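Local coordinates for protein DNA gyrase, B subunit, truncated (Myxococcus xanthus, PDB 3CWV) that probably takes part in the ATP-dependent breakage, passage and rejoining of double-stranded DNA, as a truncated B subunit of DNA gyrase, at residues Cys51-Leu56 with Phe67-Thr72; Gly187-Phe192 with Arg200-Leu205. All coordinates share one frame; numbering follows the deposited sequence.

Contact 1 (Cys51-Leu56 with Phe67-Thr72); sequences CRDVVL and FCTSRT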
loop_
_atom_site.group_PDB
_atom_site.type_symbol
_atom_site.label_atom_id
_atom_site.label_comp_id
_atom_site.label_asym_id
_atom_site.label_seq_id
_atom_site.Cartn_x
_atom_site.Cartn_y
_atom_site.Cartn_z
ATOM N N CYS A 51 13.255 1.153 3.088
ATOM C CA CYS A 51 12.834 0.038 3.940
ATOM C C CYS A 51 12.839 -1.228 3.124
ATOM O O CYS A 51 12.203 -1.288 2.065
ATOM C CB CYS A 51 11.431 0.288 4.507
ATOM S SG CYS A 51 10.839 -1.161 5.476
ATOM N N ARG A 52 13.561 -2.237 3.609
ATOM C CA ARG A 52 13.675 -3.507 2.907
ATOM C C ARG A 52 12.864 -4.639 3.536
ATOM O O ARG A 52 12.668 -5.666 2.889
ATOM C CB ARG A 52 15.140 -3.946 2.847
ATOM C CG ARG A 52 16.017 -2.989 2.000
ATOM C CD ARG A 52 17.498 -3.382 2.107
ATOM N NE ARG A 52 18.349 -2.393 1.438
ATOM C CZ ARG A 52 19.595 -2.094 1.801
ATOM N NH1 ARG A 52 20.155 -2.701 2.843
ATOM N NH2 ARG A 52 20.279 -1.177 1.124
ATOM N N ASP A 53 12.461 -4.480 4.800
ATOM C CA ASP A 53 11.746 -5.548 5.544
ATOM C C ASP A 53 10.655 -4.945 6.420
ATOM O O ASP A 53 10.885 -3.931 7.088
ATOM C CB ASP A 53 12.671 -6.372 6.452
ATOM C CG ASP A 53 13.921 -6.845 5.747
ATOM O OD1 ASP A 53 13.946 -8.006 5.312
ATOM O OD2 ASP A 53 14.862 -6.035 5.616
ATOM N N VAL A 54 9.484 -5.590 6.423
ATOM C CA VAL A 54 8.345 -5.198 7.258
ATOM C C VAL A 54 7.763 -6.477 7.848
ATOM O O VAL A 54 7.490 -7.433 7.101
ATOM C CB VAL A 54 7.219 -4.518 6.399
ATOM C CG1 VAL A 54 5.989 -4.175 7.279
ATOM C CG2 VAL A 54 7.735 -3.289 5.703
ATOM N N VAL A 55 7.588 -6.510 9.165
ATOM C CA VAL A 55 6.959 -7.643 9.858
ATOM C C VAL A 55 5.740 -7.174 10.657
ATOM O O VAL A 55 5.856 -6.315 11.525
ATOM C CB VAL A 55 7.918 -8.294 10.840
ATOM C CG1 VAL A 55 7.287 -9.587 11.441
ATOM C CG2 VAL A 55 9.233 -8.632 10.123
ATOM N N LEU A 56 4.585 -7.767 10.374
ATOM C CA LEU A 56 3.359 -7.485 11.103
ATOM C C LEU A 56 3.035 -8.701 11.977
ATOM O O LEU A 56 3.021 -9.859 11.518
ATOM C CB LEU A 56 2.207 -7.184 10.134
ATOM C CG LEU A 56 0.858 -6.944 10.812
ATOM C CD1 LEU A 56 0.942 -5.623 11.609
ATOM C CD2 LEU A 56 -0.305 -6.882 9.823
ATOM N N PHE A 67 7.200 -4.144 12.760
ATOM C CA PHE A 67 8.626 -3.817 12.726
ATOM C C PHE A 67 9.066 -3.520 11.301
ATOM O O PHE A 67 8.630 -4.193 10.362
ATOM C CB PHE A 67 9.475 -4.954 13.321
ATOM C CG PHE A 67 10.965 -4.749 13.130
ATOM C CD1 PHE A 67 11.685 -3.978 14.022
ATOM C CD2 PHE A 67 11.621 -5.300 12.031
ATOM C CE1 PHE A 67 13.052 -3.751 13.839
ATOM C CE2 PHE A 67 12.987 -5.086 11.839
ATOM C CZ PHE A 67 13.704 -4.317 12.747
ATOM N N CYS A 68 9.938 -2.515 11.147
ATOM C CA CYS A 68 10.482 -2.131 9.849
ATOM C C CYS A 68 11.987 -1.947 9.983
ATOM O O CYS A 68 12.416 -1.351 10.953
ATOM C CB CYS A 68 9.923 -0.778 9.443
ATOM S SG CYS A 68 8.219 -0.805 8.996
ATOM N N THR A 69 12.764 -2.446 9.023
ATOM C CA THR A 69 14.196 -2.156 8.974
ATOM C C THR A 69 14.355 -0.818 8.307
ATOM O O THR A 69 13.438 -0.328 7.644
ATOM C CB THR A 69 14.993 -3.237 8.174
ATOM O OG1 THR A 69 14.413 -3.394 6.871
ATOM C CG2 THR A 69 14.963 -4.585 8.917
ATOM N N SER A 70 15.522 -0.211 8.467
ATOM C CA SER A 70 15.714 1.163 8.026
ATOM C C SER A 70 17.202 1.457 7.986
ATOM O O SER A 70 17.987 0.764 8.652
ATOM C CB SER A 70 15.039 2.125 9.021
ATOM O OG SER A 70 15.071 3.473 8.541
ATOM N N ARG A 71 17.588 2.467 7.212
ATOM C CA ARG A 71 18.943 3.019 7.338
ATOM C C ARG A 71 18.863 4.447 7.852
ATOM O O ARG A 71 19.881 5.083 8.067
ATOM C CB ARG A 71 19.677 3.007 5.990
ATOM C CG ARG A 71 20.342 1.677 5.615
ATOM C CD ARG A 71 20.137 1.408 4.123
ATOM N NE ARG A 71 18.801 0.849 3.925
ATOM C CZ ARG A 71 17.978 1.139 2.922
ATOM N NH1 ARG A 71 18.326 2.009 1.984
ATOM N NH2 ARG A 71 16.784 0.561 2.875
ATOM N N THR A 72 17.652 4.971 8.049
ATOM C CA THR A 72 17.532 6.391 8.422
ATOM C C THR A 72 16.763 6.730 9.714
ATOM O O THR A 72 16.914 7.831 10.260
ATOM C CB THR A 72 16.920 7.223 7.279
ATOM O OG1 THR A 72 15.633 6.671 6.930
ATOM C CG2 THR A 72 17.848 7.226 6.074
HETATM O O HOH W 1 14.658 -0.109 0.473
HETATM O O HOH W 2 15.955 -1.118 5.099
#
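The guanidinium groups of Arg52 and Arg71 lie flat on one another, planes 5° apart and centres 3.8 Å apart. Arg71 NE sits over the centre of one face of Arg52, while Arg52 NH2 meets the Arg71 face nearer its rim. An in-plane water at the Arg71 edge accepts from NH2 and donates to Thr69 OG1; a second water links Arg71 NH2 to Cys51 O, the latter bond weak. Two like charges are stacked, a cost probably eased by water and by Gly49 O, which accepts from Arg71 NH1. The two side chains cross at about a right angle: Arg52 is extended, whereas Arg71 bends at chi2 (140°) and chi3 to bring its end back over Arg52.

Next along the strands, Thr69 OG1 donates to the anti lone pair of Asp53 OD2 at 3.0 Å, and Thr69 CG2 lies 3.6 Å from Asp53 OD2. Thr69 OG1 stands between its backbone N and carbonyl carbon (chi1 54°), turned to the Asp53 strand. Thr69 N donates to Asp53 O, and from there the strands pair antiparallel. Val55 and Phe67 form a hydrogen-bonded pair, with Val55 N to Phe67 O and Phe67 N to Val55 O both 2.8 Å. Val54 and Cys68 are the non-hydrogen-bonded pair, with Val54 CG2 4.2 Å from Cys68 SG.

This beta hairpin of strands 53-58 and 64-70 lies in a mixed sheet consistent with the GHKL-type ATPase domain of the GyrB family, flanked by strand 189-194, parallel to 53-58, and strand 151-159, antiparallel to 64-70. Val54 and Cys68 pack on Ala42 of helix 28-47.

Contact 2 (Gly187-Phe192 with Arg200-Leu205); sequences GLRVSF and RTLWHL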
loop_
_atom_site.group_PDB
_atom_site.type_symbol
_atom_site.label_atom_id
_atom_site.label_comp_id
_atom_site.label_asym_id
_atom_site.label_seq_id
_atom_site.Cartn_x
_atom_site.Cartn_y
_atom_site.Cartn_z
ATOM N N GLY A 187 9.934 -6.165 -4.369
ATOM C CA GLY A 187 11.223 -6.351 -3.723
ATOM C C GLY A 187 11.174 -6.177 -2.211
ATOM O O GLY A 187 12.026 -6.701 -1.507
ATOM N N LEU A 188 10.185 -5.444 -1.709
ATOM C CA LEU A 188 9.972 -5.349 -0.262
ATOM C C LEU A 188 9.630 -6.743 0.315
ATOM O O LEU A 188 8.766 -7.437 -0.228
ATOM C CB LEU A 188 8.791 -4.410 0.031
ATOM C CG LEU A 188 8.434 -4.189 1.504
ATOM C CD1 LEU A 188 9.624 -3.606 2.282
ATOM C CD2 LEU A 188 7.186 -3.298 1.645
ATOM N N ARG A 189 10.319 -7.146 1.385
ATOM C CA ARG A 189 9.981 -8.369 2.145
ATOM C C ARG A 189 8.951 -8.063 3.219
ATOM O O ARG A 189 9.199 -7.239 4.104
ATOM C CB ARG A 189 11.246 -8.961 2.787
ATOM C CG ARG A 189 12.243 -9.413 1.726
ATOM C CD ARG A 189 13.518 -9.937 2.298
ATOM N NE ARG A 189 14.366 -10.443 1.215
ATOM C CZ ARG A 189 14.239 -11.644 0.642
ATOM N NH1 ARG A 189 13.295 -12.498 1.046
ATOM N NH2 ARG A 189 15.066 -11.991 -0.345
ATOM N N VAL A 190 7.770 -8.680 3.125
ATOM C CA VAL A 190 6.718 -8.364 4.078
ATOM C C VAL A 190 6.306 -9.677 4.717
ATOM O O VAL A 190 6.068 -10.639 4.000
ATOM C CB VAL A 190 5.448 -7.805 3.403
ATOM C CG1 VAL A 190 4.401 -7.476 4.469
ATOM C CG2 VAL A 190 5.760 -6.546 2.569
ATOM N N SER A 191 6.237 -9.715 6.048
ATOM C CA SER A 191 5.874 -10.934 6.760
ATOM C C SER A 191 4.670 -10.696 7.663
ATOM O O SER A 191 4.511 -9.612 8.243
ATOM C CB SER A 191 7.045 -11.413 7.618
ATOM O OG SER A 191 8.136 -11.800 6.789
ATOM N N PHE A 192 3.842 -11.725 7.786
ATOM C CA PHE A 192 2.743 -11.700 8.723
ATOM C C PHE A 192 2.947 -12.846 9.726
ATOM O O PHE A 192 3.004 -13.994 9.332
ATOM C CB PHE A 192 1.429 -11.839 7.960
ATOM C CG PHE A 192 0.236 -11.810 8.840
ATOM C CD1 PHE A 192 -0.152 -10.618 9.459
ATOM C CD2 PHE A 192 -0.508 -12.974 9.067
ATOM C CE1 PHE A 192 -1.272 -10.576 10.303
ATOM C CE2 PHE A 192 -1.624 -12.944 9.918
ATOM C CZ PHE A 192 -2.012 -11.738 10.528
ATOM N N ARG A 200 4.186 -18.093 10.220
ATOM C CA ARG A 200 4.715 -16.807 9.710
ATOM C C ARG A 200 4.808 -16.874 8.190
ATOM O O ARG A 200 5.492 -17.751 7.663
ATOM C CB ARG A 200 6.087 -16.528 10.293
ATOM C CG ARG A 200 6.776 -15.234 9.845
ATOM C CD ARG A 200 8.180 -15.279 10.431
ATOM N NE ARG A 200 8.975 -14.068 10.254
ATOM C CZ ARG A 200 9.218 -13.185 11.221
ATOM N NH1 ARG A 200 8.709 -13.364 12.434
ATOM N NH2 ARG A 200 9.974 -12.117 10.974
ATOM N N THR A 201 4.103 -15.986 7.483
ATOM C CA THR A 201 4.118 -15.990 6.016
ATOM C C THR A 201 4.982 -14.836 5.530
ATOM O O THR A 201 4.814 -13.709 5.999
ATOM C CB THR A 201 2.722 -15.814 5.456
ATOM O OG1 THR A 201 1.849 -16.752 6.085
ATOM C CG2 THR A 201 2.674 -16.026 3.925
ATOM N N LEU A 202 5.895 -15.122 4.603
ATOM C CA LEU A 202 6.773 -14.111 4.011
ATOM C C LEU A 202 6.398 -13.960 2.573
ATOM O O LEU A 202 6.363 -14.955 1.828
ATOM C CB LEU A 202 8.262 -14.498 4.101
ATOM C CG LEU A 202 9.210 -13.657 3.197
ATOM C CD1 LEU A 202 9.342 -12.158 3.658
ATOM C CD2 LEU A 202 10.630 -14.318 3.019
ATOM N N TRP A 203 6.080 -12.725 2.173
ATOM C CA TRP A 203 5.892 -12.411 0.755
ATOM C C TRP A 203 7.087 -11.611 0.261
ATOM O O TRP A 203 7.548 -10.702 0.933
ATOM C CB TRP A 203 4.622 -11.583 0.537
ATOM C CG TRP A 203 3.389 -12.335 0.864
ATOM C CD1 TRP A 203 2.694 -13.159 0.024
ATOM C CD2 TRP A 203 2.684 -12.340 2.111
ATOM N NE1 TRP A 203 1.598 -13.684 0.671
ATOM C CE2 TRP A 203 1.562 -13.199 1.952
ATOM C CE3 TRP A 203 2.900 -11.727 3.353
ATOM C CZ2 TRP A 203 0.657 -13.443 2.983
ATOM C CZ3 TRP A 203 2.011 -11.968 4.375
ATOM C CH2 TRP A 203 0.892 -12.822 4.187
ATOM N N HIS A 204 7.586 -11.967 -0.912
ATOM C CA HIS A 204 8.612 -11.202 -1.577
ATOM C C HIS A 204 8.276 -11.353 -3.063
ATOM O O HIS A 204 8.349 -12.458 -3.624
ATOM C CB HIS A 204 10.014 -11.708 -1.197
ATOM C CG HIS A 204 11.119 -11.021 -1.941
ATOM N ND1 HIS A 204 12.002 -11.695 -2.756
ATOM C CD2 HIS A 204 11.451 -9.714 -2.029
ATOM C CE1 HIS A 204 12.840 -10.834 -3.304
ATOM N NE2 HIS A 204 12.530 -9.624 -2.877
ATOM N N LEU A 205 7.767 -10.273 -3.655
ATOM C CA LEU A 205 7.283 -10.305 -5.031
ATOM C C LEU A 205 8.136 -9.359 -5.890
ATOM O O LEU A 205 7.708 -8.256 -6.215
ATOM C CB LEU A 205 5.778 -9.957 -5.101
ATOM C CG LEU A 205 4.757 -11.070 -4.740
ATOM C CD1 LEU A 205 4.796 -11.421 -3.259
ATOM C CD2 LEU A 205 3.316 -10.692 -5.150
HETATM O O HOH W 3 7.877 -7.566 -2.810
HETATM O O HOH W 4 0.897 -16.266 9.012
#
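An antiparallel beta hairpin joins Val190 to Trp203 and Phe192 to Thr201 at one margin of the mixed sheet, where strand 199-204 is the outermost strand within the chain. Both are hydrogen-bonded pairs; Trp203 N reaches Val190 O at 2.8 Å, nearly in line with the carbonyl.

The side chains differ from face to face. On that of Arg189, Ser191, Leu202 and His204, the Arg189 guanidinium stacks on the imidazole, planes 17° apart and centres 4.1 Å apart, while Leu202 CD2 fills its in-plane edge 3.8 Å from Arg189 NH1. His204 also sets its ring edge against Gly187, CD2 lying 3.1 Å from Gly187 O, a placing that follows from a chi1 of 175°, which carries CG away from the backbone N. Replacing His204 by an alanine is likely to leave one face of the Arg189 guanidinium without its stacking partner and the group freer to swing.

On the other face Phe192 CB lies in plane at the indole edge, 3.6 Å from Trp203 CZ3, and Thr201 CG2 sits over the rim of one indole face. Here Trp203 packs on Cys178, Asn179 and Ala182 of helix 171-184, and Phe192 on Ser175, while strand 189-194 continues the sheet into strand 53-58.

Overall arrangement
Both contacts are antiparallel hairpins of one mixed sheet, joined through neighbouring parallel strands 53-58 and 189-194. Their centres lie 11 Å apart, and probable hydrogen bonds from Ser191 N to Val54 O and from Leu56 N to Ser191 O, each 2.8 Å, tie them. Contact 1 lies inside the sheet and is mainly buried, its polar chemistry gathered at the end where the strands give way to loops. Contact 2 forms the margin and is only partly buried, and its Arg189 stacks on an imidazole instead of a second arginine. Each packs one face on a helix, contact 1 through small side chains, contact 2 through an indole. Asp53 OD1 packs on the aliphatic CD of Arg189.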